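Local atomic coordinates of acetyltransferase Atu2258 (Agrobacterium tumefaciens str. C58, PDB entry 2G3A), a protein that catalyses the transfer of an acetyl group from acetyl coenzyme A to acceptor substrates, with glucosamine 6-phosphate and dopamine preferred. Residues L81-A86 against P94-M99; D51-I56 against G66-T71; W75-L80 against G111-T116; F130-S135 against S144-E149; D115-D120 against L139-S144. All coordinates share one frame; numbering follows the deposited sequence.

Interaction 1: L81-A86 against P94-M99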
# COMPACT_ATOMS: atom_id res chain seq x y z
N LEU A 81 8.86 4.74 7.04
CA LEU A 81 9.52 5.32 8.20
C LEU A 81 10.96 4.90 8.17
O LEU A 81 11.26 3.70 8.14
CB LEU A 81 8.87 4.83 9.50
CG LEU A 81 9.15 5.58 10.80
CD1 LEU A 81 8.07 5.29 11.83
CD2 LEU A 81 10.54 5.27 11.40
N PHE A 82 11.86 5.89 8.16
CA PHE A 82 13.29 5.63 8.18
C PHE A 82 14.01 6.49 9.21
O PHE A 82 13.89 7.72 9.23
CB PHE A 82 13.91 5.83 6.78
CG PHE A 82 15.39 5.58 6.74
CD1 PHE A 82 15.89 4.29 6.62
CD2 PHE A 82 16.30 6.64 6.84
CE1 PHE A 82 17.24 4.05 6.60
CE2 PHE A 82 17.68 6.40 6.83
CZ PHE A 82 18.15 5.11 6.70
N VAL A 83 14.77 5.83 10.07
CA VAL A 83 15.62 6.51 11.04
C VAL A 83 17.08 6.36 10.61
O VAL A 83 17.53 5.24 10.39
CB VAL A 83 15.38 5.97 12.47
CG1 VAL A 83 16.34 6.60 13.46
CG2 VAL A 83 13.93 6.23 12.91
N PRO A 84 17.81 7.48 10.46
CA PRO A 84 19.23 7.42 10.09
C PRO A 84 20.06 6.58 11.07
O PRO A 84 19.79 6.56 12.27
CB PRO A 84 19.68 8.88 10.13
CG PRO A 84 18.43 9.67 10.00
CD PRO A 84 17.36 8.87 10.65
N GLU A 85 21.06 5.87 10.56
CA GLU A 85 21.86 4.97 11.39
C GLU A 85 22.35 5.61 12.69
O GLU A 85 22.27 5.00 13.76
CB GLU A 85 23.04 4.41 10.58
CG GLU A 85 23.58 3.09 11.13
CD GLU A 85 24.79 2.59 10.34
OE1 GLU A 85 24.60 1.91 9.31
OE2 GLU A 85 25.93 2.87 10.77
N ALA A 86 22.83 6.86 12.60
CA ALA A 86 23.39 7.57 13.76
C ALA A 86 22.36 7.87 14.86
O ALA A 86 22.73 8.11 16.01
CB ALA A 86 24.08 8.86 13.31
N PRO A 94 9.62 5.91 17.51
CA PRO A 94 8.43 6.28 18.30
C PRO A 94 8.08 7.78 18.28
O PRO A 94 6.90 8.13 18.31
CB PRO A 94 8.78 5.80 19.71
CG PRO A 94 9.79 4.69 19.49
CD PRO A 94 10.61 5.19 18.33
N LYS A 95 9.09 8.65 18.21
CA LYS A 95 8.86 10.09 18.15
C LYS A 95 8.13 10.47 16.87
O LYS A 95 7.22 11.30 16.89
CB LYS A 95 10.17 10.88 18.27
CG LYS A 95 10.00 12.40 18.13
CD LYS A 95 11.27 13.13 18.53
CE LYS A 95 11.05 14.65 18.53
NZ LYS A 95 12.29 15.35 19.01
N LEU A 96 8.55 9.88 15.75
CA LEU A 96 7.89 10.08 14.46
C LEU A 96 6.46 9.58 14.51
O LEU A 96 5.56 10.27 14.05
CB LEU A 96 8.67 9.39 13.33
CG LEU A 96 10.06 9.95 13.01
CD1 LEU A 96 10.83 8.96 12.18
CD2 LEU A 96 9.98 11.31 12.31
N LEU A 97 6.25 8.40 15.09
CA LEU A 97 4.89 7.87 15.24
C LEU A 97 4.01 8.76 16.12
O LEU A 97 2.82 8.95 15.85
CB LEU A 97 4.92 6.45 15.79
CG LEU A 97 5.55 5.41 14.84
CD1 LEU A 97 5.77 4.11 15.62
CD2 LEU A 97 4.65 5.18 13.60
N ALA A 98 4.60 9.28 17.20
CA ALA A 98 3.88 10.18 18.10
C ALA A 98 3.51 11.51 17.43
O ALA A 98 2.40 12.03 17.62
CB ALA A 98 4.69 10.41 19.39
N MSE A 99 4.41 12.04 16.61
CA MSE A 99 4.11 13.27 15.87
C MSE A 99 3.00 13.07 14.83
O MSE A 99 2.12 13.92 14.67
CB MSE A 99 5.35 13.82 15.20
CG MSE A 99 6.41 14.30 16.18
SE MSE A 99 7.95 15.00 15.22
CE MSE A 99 7.10 16.42 14.15

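Interaction 2: D51-I56 against G66-T71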
# COMPACT_ATOMS: atom_id res chain seq x y z
N ASP A 51 -1.94 14.32 2.64
CA ASP A 51 -0.60 13.84 2.98
C ASP A 51 -0.22 14.19 4.41
O ASP A 51 -0.71 15.18 4.98
CB ASP A 51 0.42 14.42 2.01
CG ASP A 51 0.20 13.96 0.59
OD1 ASP A 51 0.04 12.73 0.38
OD2 ASP A 51 0.18 14.81 -0.32
N LEU A 52 0.64 13.37 4.99
CA LEU A 52 1.19 13.62 6.31
C LEU A 52 2.63 13.11 6.32
O LEU A 52 2.89 11.90 6.41
CB LEU A 52 0.33 12.92 7.40
CG LEU A 52 0.53 13.37 8.85
CD1 LEU A 52 -0.56 12.83 9.77
CD2 LEU A 52 1.94 13.00 9.39
N ASN A 53 3.58 14.04 6.21
CA ASN A 53 4.99 13.70 6.22
C ASN A 53 5.73 14.40 7.36
O ASN A 53 5.35 15.50 7.78
CB ASN A 53 5.66 14.10 4.90
CG ASN A 53 4.99 13.49 3.68
OD1 ASN A 53 4.54 12.34 3.70
ND2 ASN A 53 4.93 14.26 2.60
N ILE A 54 6.77 13.75 7.86
CA ILE A 54 7.66 14.36 8.82
C ILE A 54 9.06 14.09 8.30
O ILE A 54 9.46 12.93 8.14
CB ILE A 54 7.49 13.77 10.23
CG1 ILE A 54 6.08 14.04 10.75
CG2 ILE A 54 8.54 14.37 11.19
CD1 ILE A 54 5.57 12.96 11.65
N THR A 55 9.78 15.17 8.02
CA THR A 55 11.16 15.04 7.59
C THR A 55 12.09 15.37 8.74
O THR A 55 11.84 16.28 9.52
CB THR A 55 11.49 15.92 6.37
OG1 THR A 55 10.94 17.24 6.56
CG2 THR A 55 10.90 15.32 5.09
N ILE A 56 13.14 14.57 8.85
CA ILE A 56 14.23 14.83 9.76
C ILE A 56 15.30 15.52 8.92
O ILE A 56 15.80 14.94 7.96
CB ILE A 56 14.79 13.51 10.34
CG1 ILE A 56 13.68 12.76 11.11
CG2 ILE A 56 16.01 13.81 11.21
CD1 ILE A 56 14.10 11.39 11.67
N GLY A 66 12.74 10.13 8.21
CA GLY A 66 11.41 10.60 8.58
C GLY A 66 10.29 9.61 8.32
O GLY A 66 10.53 8.41 8.25
N LEU A 67 9.08 10.14 8.18
CA LEU A 67 7.88 9.36 8.03
C LEU A 67 7.08 9.92 6.86
O LEU A 67 6.96 11.15 6.69
CB LEU A 67 7.07 9.39 9.35
CG LEU A 67 5.74 8.66 9.45
CD1 LEU A 67 5.44 8.28 10.91
CD2 LEU A 67 4.56 9.45 8.82
N VAL A 68 6.57 9.01 6.03
CA VAL A 68 5.69 9.35 4.91
C VAL A 68 4.37 8.62 5.11
O VAL A 68 4.34 7.40 5.30
CB VAL A 68 6.32 8.95 3.55
CG1 VAL A 68 5.36 9.27 2.37
CG2 VAL A 68 7.65 9.66 3.34
N GLY A 69 3.27 9.37 5.10
CA GLY A 69 1.96 8.74 5.20
C GLY A 69 0.84 9.63 4.74
O GLY A 69 1.06 10.61 4.03
N HIS A 70 -0.38 9.30 5.13
CA HIS A 70 -1.53 10.14 4.80
C HIS A 70 -2.73 9.76 5.65
O HIS A 70 -2.79 8.66 6.19
CB HIS A 70 -1.90 10.03 3.31
CG HIS A 70 -2.41 8.68 2.91
ND1 HIS A 70 -1.61 7.71 2.36
CD2 HIS A 70 -3.66 8.16 2.95
CE1 HIS A 70 -2.33 6.64 2.10
NE2 HIS A 70 -3.58 6.88 2.45
N THR A 71 -3.68 10.68 5.75
CA THR A 71 -4.94 10.35 6.38
C THR A 71 -6.03 10.32 5.31
O THR A 71 -6.03 11.15 4.40
CB THR A 71 -5.30 11.36 7.47
OG1 THR A 71 -5.32 12.68 6.90
CG2 THR A 71 -4.25 11.31 8.59

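Interaction 3: W75-L80 against G111-T116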
# COMPACT_ATOMS: atom_id res chain seq x y z
N TRP A 75 -8.66 7.49 8.98
CA TRP A 75 -7.51 6.69 9.42
C TRP A 75 -6.20 7.21 8.88
O TRP A 75 -6.11 7.63 7.72
CB TRP A 75 -7.68 5.22 9.02
CG TRP A 75 -8.71 4.50 9.88
CD1 TRP A 75 -10.08 4.63 9.81
CD2 TRP A 75 -8.45 3.59 10.94
NE1 TRP A 75 -10.67 3.84 10.77
CE2 TRP A 75 -9.70 3.18 11.47
CE3 TRP A 75 -7.27 3.04 11.48
CZ2 TRP A 75 -9.80 2.26 12.53
CZ3 TRP A 75 -7.38 2.12 12.52
CH2 TRP A 75 -8.63 1.75 13.04
N LEU A 76 -5.19 7.20 9.75
CA LEU A 76 -3.80 7.42 9.37
C LEU A 76 -3.14 6.14 8.86
O LEU A 76 -3.22 5.09 9.50
CB LEU A 76 -2.99 7.94 10.57
CG LEU A 76 -1.46 7.95 10.44
CD1 LEU A 76 -0.97 8.93 9.39
CD2 LEU A 76 -0.79 8.22 11.80
N TYR A 77 -2.54 6.22 7.67
CA TYR A 77 -1.69 5.14 7.15
C TYR A 77 -0.26 5.66 7.14
O TYR A 77 0.02 6.71 6.55
CB TYR A 77 -2.10 4.69 5.74
CG TYR A 77 -1.16 3.60 5.19
CD1 TYR A 77 -0.92 2.45 5.92
CD2 TYR A 77 -0.47 3.77 3.96
CE1 TYR A 77 -0.04 1.45 5.45
CE2 TYR A 77 0.42 2.77 3.48
CZ TYR A 77 0.63 1.62 4.24
OH TYR A 77 1.48 0.60 3.82
N VAL A 78 0.62 4.94 7.82
CA VAL A 78 2.05 5.23 7.77
C VAL A 78 2.64 4.34 6.68
O VAL A 78 2.63 3.11 6.80
CB VAL A 78 2.75 4.98 9.14
CG1 VAL A 78 4.28 5.13 9.02
CG2 VAL A 78 2.19 5.93 10.21
N GLN A 79 3.14 4.97 5.62
CA GLN A 79 3.68 4.24 4.47
C GLN A 79 5.18 3.94 4.59
O GLN A 79 5.62 2.81 4.29
CB GLN A 79 3.43 5.05 3.18
CG GLN A 79 3.85 4.32 1.91
CD GLN A 79 4.12 5.27 0.75
OE1 GLN A 79 3.64 6.42 0.75
NE2 GLN A 79 4.89 4.81 -0.23
N LEU A 80 5.97 4.93 5.00
CA LEU A 80 7.41 4.75 5.12
C LEU A 80 7.87 5.37 6.41
O LEU A 80 7.37 6.42 6.80
CB LEU A 80 8.17 5.42 3.97
CG LEU A 80 7.80 5.19 2.50
CD1 LEU A 80 8.47 6.25 1.64
CD2 LEU A 80 8.22 3.81 2.03
N GLY A 111 -8.04 6.35 14.15
CA GLY A 111 -7.00 5.35 14.34
C GLY A 111 -5.90 5.40 13.29
O GLY A 111 -5.95 6.21 12.35
N ALA A 112 -4.91 4.53 13.45
CA ALA A 112 -3.77 4.46 12.52
C ALA A 112 -3.56 3.02 12.12
O ALA A 112 -3.88 2.10 12.87
CB ALA A 112 -2.48 5.00 13.20
N TYR A 113 -3.00 2.81 10.94
CA TYR A 113 -2.50 1.48 10.63
C TYR A 113 -1.15 1.52 9.93
O TYR A 113 -0.72 2.55 9.40
CB TYR A 113 -3.55 0.61 9.90
CG TYR A 113 -3.86 1.03 8.47
CD1 TYR A 113 -3.44 0.24 7.39
CD2 TYR A 113 -4.59 2.19 8.20
CE1 TYR A 113 -3.72 0.62 6.08
CE2 TYR A 113 -4.89 2.56 6.90
CZ TYR A 113 -4.46 1.78 5.84
OH TYR A 113 -4.76 2.16 4.54
N ILE A 114 -0.50 0.36 9.93
CA ILE A 114 0.89 0.26 9.54
C ILE A 114 1.20 -1.17 9.13
O ILE A 114 0.49 -2.11 9.52
CB ILE A 114 1.81 0.77 10.71
CG1 ILE A 114 3.20 1.14 10.20
CG2 ILE A 114 1.91 -0.28 11.84
CD1 ILE A 114 3.97 2.09 11.19
N ASP A 115 2.24 -1.36 8.33
CA ASP A 115 2.65 -2.72 7.99
C ASP A 115 4.16 -2.85 7.92
O ASP A 115 4.86 -1.85 7.77
CB ASP A 115 1.98 -3.18 6.69
CG ASP A 115 2.18 -2.18 5.58
OD1 ASP A 115 3.31 -2.05 5.13
OD2 ASP A 115 1.20 -1.53 5.19
N THR A 116 4.67 -4.07 8.01
CA THR A 116 6.12 -4.26 8.06
C THR A 116 6.53 -5.70 7.79
O THR A 116 5.78 -6.63 8.09
CB THR A 116 6.72 -3.79 9.42
OG1 THR A 116 8.14 -3.79 9.33
CG2 THR A 116 6.30 -4.70 10.58
O HOH W 1 3.83 0.85 6.87

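Interaction 4: F130-S135 against S144-E149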
# COMPACT_ATOMS: atom_id res chain seq x y z
N PHE A 130 0.56 -0.27 18.74
CA PHE A 130 -0.14 -0.97 17.65
C PHE A 130 -0.40 -2.42 17.99
O PHE A 130 0.36 -3.02 18.76
CB PHE A 130 0.63 -0.94 16.34
CG PHE A 130 0.66 0.40 15.67
CD1 PHE A 130 -0.20 0.69 14.60
CD2 PHE A 130 1.60 1.35 16.04
CE1 PHE A 130 -0.15 1.93 13.96
CE2 PHE A 130 1.67 2.58 15.39
CZ PHE A 130 0.78 2.87 14.35
N THR A 131 -1.46 -2.97 17.41
CA THR A 131 -1.86 -4.36 17.66
C THR A 131 -2.09 -5.04 16.31
O THR A 131 -2.71 -4.46 15.42
CB THR A 131 -3.15 -4.43 18.49
OG1 THR A 131 -4.19 -3.71 17.82
CG2 THR A 131 -2.93 -3.85 19.87
N LYS A 132 -1.57 -6.25 16.18
CA LYS A 132 -1.57 -6.97 14.92
C LYS A 132 -2.98 -7.26 14.47
O LYS A 132 -3.84 -7.62 15.27
CB LYS A 132 -0.79 -8.28 15.08
CG LYS A 132 0.64 -8.07 15.53
CD LYS A 132 1.56 -9.24 15.19
CE LYS A 132 1.76 -10.17 16.38
NZ LYS A 132 3.10 -10.83 16.30
N ILE A 133 -3.21 -7.10 13.18
CA ILE A 133 -4.53 -7.40 12.62
C ILE A 133 -4.48 -8.57 11.65
O ILE A 133 -5.50 -9.16 11.35
CB ILE A 133 -5.24 -6.14 12.02
CG1 ILE A 133 -4.39 -5.48 10.95
CG2 ILE A 133 -5.61 -5.16 13.15
CD1 ILE A 133 -4.92 -4.11 10.46
N GLY A 134 -3.28 -8.92 11.19
CA GLY A 134 -3.11 -10.09 10.31
C GLY A 134 -1.69 -10.16 9.79
O GLY A 134 -0.91 -9.23 9.99
N SER A 135 -1.38 -11.25 9.09
CA SER A 135 -0.03 -11.44 8.55
C SER A 135 -0.06 -12.43 7.41
O SER A 135 -1.05 -13.15 7.22
CB SER A 135 0.93 -11.92 9.66
OG SER A 135 0.53 -13.19 10.15
N SER A 144 7.93 -12.35 7.14
CA SER A 144 6.49 -12.24 6.96
C SER A 144 6.10 -10.77 6.84
O SER A 144 6.85 -9.87 7.26
CB SER A 144 5.75 -12.89 8.13
OG SER A 144 6.01 -12.19 9.34
N ILE A 145 4.93 -10.51 6.25
CA ILE A 145 4.31 -9.18 6.34
C ILE A 145 3.29 -9.19 7.49
O ILE A 145 2.50 -10.13 7.61
CB ILE A 145 3.64 -8.72 5.03
CG1 ILE A 145 4.63 -8.81 3.85
CG2 ILE A 145 3.08 -7.27 5.18
CD1 ILE A 145 4.07 -8.41 2.48
N THR A 146 3.32 -8.16 8.34
CA THR A 146 2.34 -8.02 9.43
C THR A 146 1.67 -6.67 9.30
O THR A 146 2.35 -5.67 9.02
CB THR A 146 3.01 -8.14 10.83
OG1 THR A 146 3.77 -9.35 10.89
CG2 THR A 146 1.94 -8.17 11.97
N TRP A 147 0.34 -6.65 9.45
CA TRP A 147 -0.43 -5.41 9.48
C TRP A 147 -0.86 -5.18 10.90
O TRP A 147 -1.21 -6.14 11.64
CB TRP A 147 -1.68 -5.49 8.57
CG TRP A 147 -1.35 -5.43 7.08
CD1 TRP A 147 -1.34 -4.32 6.27
CD2 TRP A 147 -0.98 -6.54 6.24
NE1 TRP A 147 -0.98 -4.67 4.98
CE2 TRP A 147 -0.75 -6.03 4.94
CE3 TRP A 147 -0.81 -7.92 6.46
CZ2 TRP A 147 -0.37 -6.86 3.88
CZ3 TRP A 147 -0.43 -8.73 5.41
CH2 TRP A 147 -0.23 -8.19 4.12
N LEU A 148 -0.82 -3.92 11.31
CA LEU A 148 -1.19 -3.56 12.67
C LEU A 148 -2.10 -2.34 12.68
O LEU A 148 -2.03 -1.50 11.78
CB LEU A 148 0.08 -3.26 13.51
CG LEU A 148 1.11 -4.38 13.63
CD1 LEU A 148 2.21 -4.20 12.60
CD2 LEU A 148 1.72 -4.45 15.04
N GLU A 149 -2.93 -2.22 13.72
CA GLU A 149 -3.74 -1.00 13.92
C GLU A 149 -3.51 -0.37 15.30
O GLU A 149 -3.08 -1.04 16.26
CB GLU A 149 -5.23 -1.32 13.77
CG GLU A 149 -5.77 -2.13 14.96
CD GLU A 149 -7.24 -2.53 14.86
OE1 GLU A 149 -7.92 -2.08 13.92
OE2 GLU A 149 -7.70 -3.30 15.73
O HOH W 2 -6.03 -6.00 16.46

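Interaction 5: D115-D120 against L139-S144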
# COMPACT_ATOMS: atom_id res chain seq x y z
N ASP A 115 2.24 -1.36 8.33
CA ASP A 115 2.65 -2.72 7.99
C ASP A 115 4.16 -2.85 7.92
O ASP A 115 4.86 -1.85 7.77
CB ASP A 115 1.98 -3.18 6.69
CG ASP A 115 2.18 -2.18 5.58
OD1 ASP A 115 3.31 -2.05 5.13
OD2 ASP A 115 1.20 -1.53 5.19
N THR A 116 4.67 -4.07 8.01
CA THR A 116 6.12 -4.26 8.06
C THR A 116 6.53 -5.70 7.79
O THR A 116 5.78 -6.63 8.09
CB THR A 116 6.72 -3.79 9.42
OG1 THR A 116 8.14 -3.79 9.33
CG2 THR A 116 6.30 -4.70 10.58
N MSE A 117 7.73 -5.88 7.24
CA MSE A 117 8.37 -7.20 7.17
C MSE A 117 9.59 -7.30 8.09
O MSE A 117 10.28 -8.31 8.11
CB MSE A 117 8.79 -7.50 5.75
CG MSE A 117 10.04 -6.72 5.34
SE MSE A 117 10.54 -7.06 3.48
CE MSE A 117 11.63 -8.66 3.72
N ASN A 118 9.85 -6.25 8.86
CA ASN A 118 11.05 -6.15 9.70
C ASN A 118 10.69 -6.44 11.16
O ASN A 118 9.92 -5.69 11.76
CB ASN A 118 11.61 -4.72 9.54
CG ASN A 118 12.88 -4.50 10.31
OD1 ASN A 118 13.13 -5.11 11.34
ND2 ASN A 118 13.71 -3.60 9.81
N PRO A 119 11.24 -7.53 11.74
CA PRO A 119 10.91 -7.94 13.10
C PRO A 119 11.24 -6.85 14.15
O PRO A 119 10.56 -6.76 15.16
CB PRO A 119 11.77 -9.19 13.33
CG PRO A 119 12.10 -9.66 11.98
CD PRO A 119 12.22 -8.45 11.14
N ASP A 120 12.26 -6.03 13.87
CA ASP A 120 12.62 -4.96 14.81
C ASP A 120 11.63 -3.79 14.73
O ASP A 120 11.31 -3.18 15.76
CB ASP A 120 14.05 -4.49 14.60
CG ASP A 120 15.06 -5.59 14.92
OD1 ASP A 120 15.09 -6.09 16.06
OD2 ASP A 120 15.80 -5.97 14.00
N LEU A 139 7.58 -14.78 2.95
CA LEU A 139 8.15 -14.24 1.72
C LEU A 139 9.32 -15.14 1.23
O LEU A 139 9.83 -15.99 2.00
CB LEU A 139 8.62 -12.79 1.94
CG LEU A 139 7.59 -11.81 2.53
CD1 LEU A 139 8.10 -10.36 2.60
CD2 LEU A 139 6.24 -11.87 1.83
N SER A 140 9.74 -14.94 -0.03
CA SER A 140 10.82 -15.70 -0.66
C SER A 140 12.09 -15.61 0.15
O SER A 140 12.92 -16.50 0.13
CB SER A 140 11.08 -15.17 -2.07
OG SER A 140 11.61 -13.86 -2.01
N SER A 141 12.24 -14.50 0.86
CA SER A 141 13.42 -14.28 1.67
C SER A 141 13.27 -14.75 3.12
O SER A 141 14.22 -14.65 3.90
CB SER A 141 13.86 -12.82 1.56
OG SER A 141 12.75 -11.95 1.39
N GLY A 142 12.07 -15.25 3.47
CA GLY A 142 11.81 -15.87 4.77
C GLY A 142 11.07 -15.07 5.83
O GLY A 142 10.66 -15.62 6.85
N GLN A 143 10.90 -13.78 5.60
CA GLN A 143 10.20 -12.90 6.52
C GLN A 143 8.70 -13.01 6.29
O GLN A 143 8.26 -13.72 5.38
CB GLN A 143 10.63 -11.44 6.28
CG GLN A 143 12.14 -11.21 6.35
CD GLN A 143 12.86 -11.64 5.09
OE1 GLN A 143 12.24 -11.84 4.02
NE2 GLN A 143 14.18 -11.83 5.20
N SER A 144 7.93 -12.35 7.14
CA SER A 144 6.49 -12.24 6.96
C SER A 144 6.10 -10.77 6.84
O SER A 144 6.85 -9.87 7.26
CB SER A 144 5.75 -12.89 8.13
OG SER A 144 6.01 -12.19 9.34
O HOH W 3 9.52 -10.74 9.40

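Interaction 1: L81-A86 against P94-M99
Leu81 meets the helix with both its methyl groups, each on a different leucine. CD2 lies 3.8 Å from CD1 of Leu96, and the two side chains slant across one another. CD1 rests 3.9 Å from CD2 of Leu97, and here the chains cross at about a right angle. Leu81 owes this forked grip to its first torsion, which sets CG trans to the backbone N (chi1 -164°) and brings its branch point CG up to Leu96 CD1. Val83 adds a looser touch, its CG2 standing 4.2 Å from the same Leu96 CD1, which therefore touches both Leu81 at the strand end and Val83 in the loop just after it. All three contacts are purely apolar, so position depends on shape and on the neighbours behind. Leu96 is backed by Ile54 and Ile56 of strand 50-57 and by Phe18 of the second subunit, whereas Leu97 packs on Tyr125 and Tyr128 of helix 119-128. On the strand side, Phe82 is tied through its backbone to Gly66. Leu81, Phe82 and Val83 probably bind CoA, as in related enzymes. The contact thus seats helix 92-106 on the end of strand 75-82 within the beta-alpha-beta unit of the GNAT fold, beside its probable CoA site.

Interaction 2: D51-I56 against G66-T71
Ile54 O is gripped twice by the neighbouring strand: Leu67 N donates a hydrogen bond of 2.8 Å lying in the carbonyl plane, and Gly66 CA makes a CA-H...O contact of 3.1 Å to the same oxygen. The return bond, from Ile54 N to Leu67 O, measures 2.9 Å and is nearly straight, with 166° at the hydrogen. Leu52 and Gly69 form the second hydrogen-bonded pair, and its two bonds differ in quality. Leu52 N approaches Gly69 O from well above the carbonyl plane, while the bond from Gly69 N to Leu52 O is bent to 130° at the hydrogen. The pairs belong to an antiparallel beta hairpin of strands 50-57 and 63-72. Residues Asn53 to Ile56 also pair with a strand of the second subunit, so the sheet continues across the dimer interface. Leu52, Ile54 and Leu67 share one face, covered in part by helix 92-106; CD2 of Leu52 and CD2 of Leu67 stand 4.4 Å apart. Farther along, Leu52 CD1 slants over CG2 of Thr71 at 4.2 Å, and Thr71 OG1 is bonded to Arg107. Ile56 reaches over the hairpin's other end, its CD1 lying 3.9 Å from Gly66 N.

Interaction 3: W75-L80 against G111-T116
Leu76 and Tyr77 pair with Ala112 and Tyr113 in the two parallel strands of a beta-alpha-beta crossover whose connecting helix is 92-106. Three backbone bonds hold them. Tyr113 N reaches Leu76 O at 2.7 Å, and Val78 N reaches Tyr113 O at 3.2 Å, both nearly along the acceptor's C=O axis; Leu76 N adds a bond to Gly111 O. Beyond this point the direct ladder gives way to water 1, which accepts from Asp115 N and lies within hydrogen-bonding distance of Val78 O, while a classic bulge at Gln79 and Leu80 distorts the other edge of strand 75-82. Such a bulge, with the strands parting here, is a hallmark of the GNAT acetyl-CoA site. Val78 and Ile114 lie side by side, CG1 to CD1 3.7 Å. On the face of Tyr77 and Tyr113, Gly111 CA sits over the Trp75 six-membered ring, a CH-pi contact 3.9 Å from its centroid; Trp75 NE1 bonds to Pro138 O of the second subunit. Tyr77 CD1 lies over a face of the Tyr113 ring, whose plane is turned 31° from its own. The Tyr77 hydroxyl then donates to Asp115 OD2 at 2.5 Å, on the syn lone pair of that oxygen, which lies in the ring plane at its edge. So short a bond is consistent with a strong polar tie, which would restrain the carboxylate where direct backbone pairing gives way to water.

Interaction 4: F130-S135 against S144-E149
Strands 131-135 and 145-149 run antiparallel at 135° between their short axes, and the register slips by one residue where Ile133 and Gly134 both face Trp147. Thr131 and Glu149 exchange two backbone bonds. Past them, Ile133 N donates to Trp147 O at 2.7 Å, almost perfectly straight at 176°, and Trp147 N returns a bond to Gly134 O rather than to Ile133 O, which defines a classic beta bulge. The strands form the last hairpin of the chain, with 131-136 as the outermost strand of the sheet within the subunit and 145-151 beside strand 111-116. Trp147 lies on the subunit interface, where its ring meets Trp147 of the second subunit. Within the hairpin its CB touches CG1 of Ile133 at 3.6 Å, the two side chains crossing at about a right angle, while Gly134 O lies in the plane of the indole at its edge. The branches of Ile133 divide their work: CG2, anti to the carbonyl carbon, presses on Glu149 CG at 3.5 Å. Glu149 sends its carboxylate onward to a salt bridge with Arg151, and water 2 spans its OE2 and Lys132 O. On the face of Lys132 and Leu148, Phe130 CB meets Leu148 CB at 3.7 Å, and the Phe130 side chain also packs on Tyr125 and Ile114. Lys132 lies alongside Leu148, its CG 3.8 Å from CD2, before the chain bends at CG-CD. Its CD comes within 3.4 Å of Thr146 CG2, a tight carbon contact; beyond it NZ has a long, weak ion pair with Glu126.

Interaction 5: D115-D120 against L139-S144
Met117, present as selenomethionine, carries most of this contact. Its CA already makes a CA-H...O contact of 3.1 Å to Ser144 O, and CB lies 3.4 Å from the same oxygen. The first torsion places CG between the backbone N and the carbonyl carbon (chi1 75°), and the chain then runs straight to the selenium. SE comes 4.2 Å from Leu139 CD1, a loose apolar approach with the side chains slanting past one another. A bend at chi3 of -87° brings the terminal CE back over Gln143. There it meets OE1 at 3.3 Å, with CD and CG of Gln143 also close, while Leu139 CD1 lies a little farther off. Gln143 OE1 is itself held by Ser141 OG, which donates a 2.7 Å bond in the amide plane on a lone pair, restraining the rotation of the amide beneath the methyl. Ser141 OG is also bonded to Arg73 of the second subunit. A type I turn from Leu139 to Gly142 shapes this loop, and Leu139 N closes it with a bond to Gln143 O. Water 3 bridges the two backbones, donating to Met117 O and accepting from Ser144 N. Within 115-120, Thr116 OG1 accepts from Asn118 N, an ST turn, and Asn118 OD1 takes Asp120 N at 2.8 Å. Asn118 is thereby the N-cap of helix 119-128, whose Arg123, Thr124 and Tyr125 are predicted to bind CoA: the strand-to-helix junction of the GNAT fold, overlaid by the hairpin loop between strands 131-136 and 145-151.

Interactions 2, 3 and 4 are strand pairs of one mixed sheet, joined in turn by strands 63-72 with 75-82 and 111-116 with 145-151. Interaction 1 lays helix 92-106 on that sheet and is nested within the crossover closed by interaction 3; Leu97 touches Val78 and Ile114 there. Interactions 1, 2 and 3 are buried, interaction 4 is partly buried and interaction 5 lies at the surface, sharing Ser144 with interaction 4 and Asp115 and Thr116 with interaction 3. Chemistry follows place: methyl packing alone in interaction 1, backbone ladders in 2 to 4, plus a tyrosine-aspartate bond in 3, and in 5 one selenomethionine and a water bridge without direct hydrogen bonds. All five touch the second subunit.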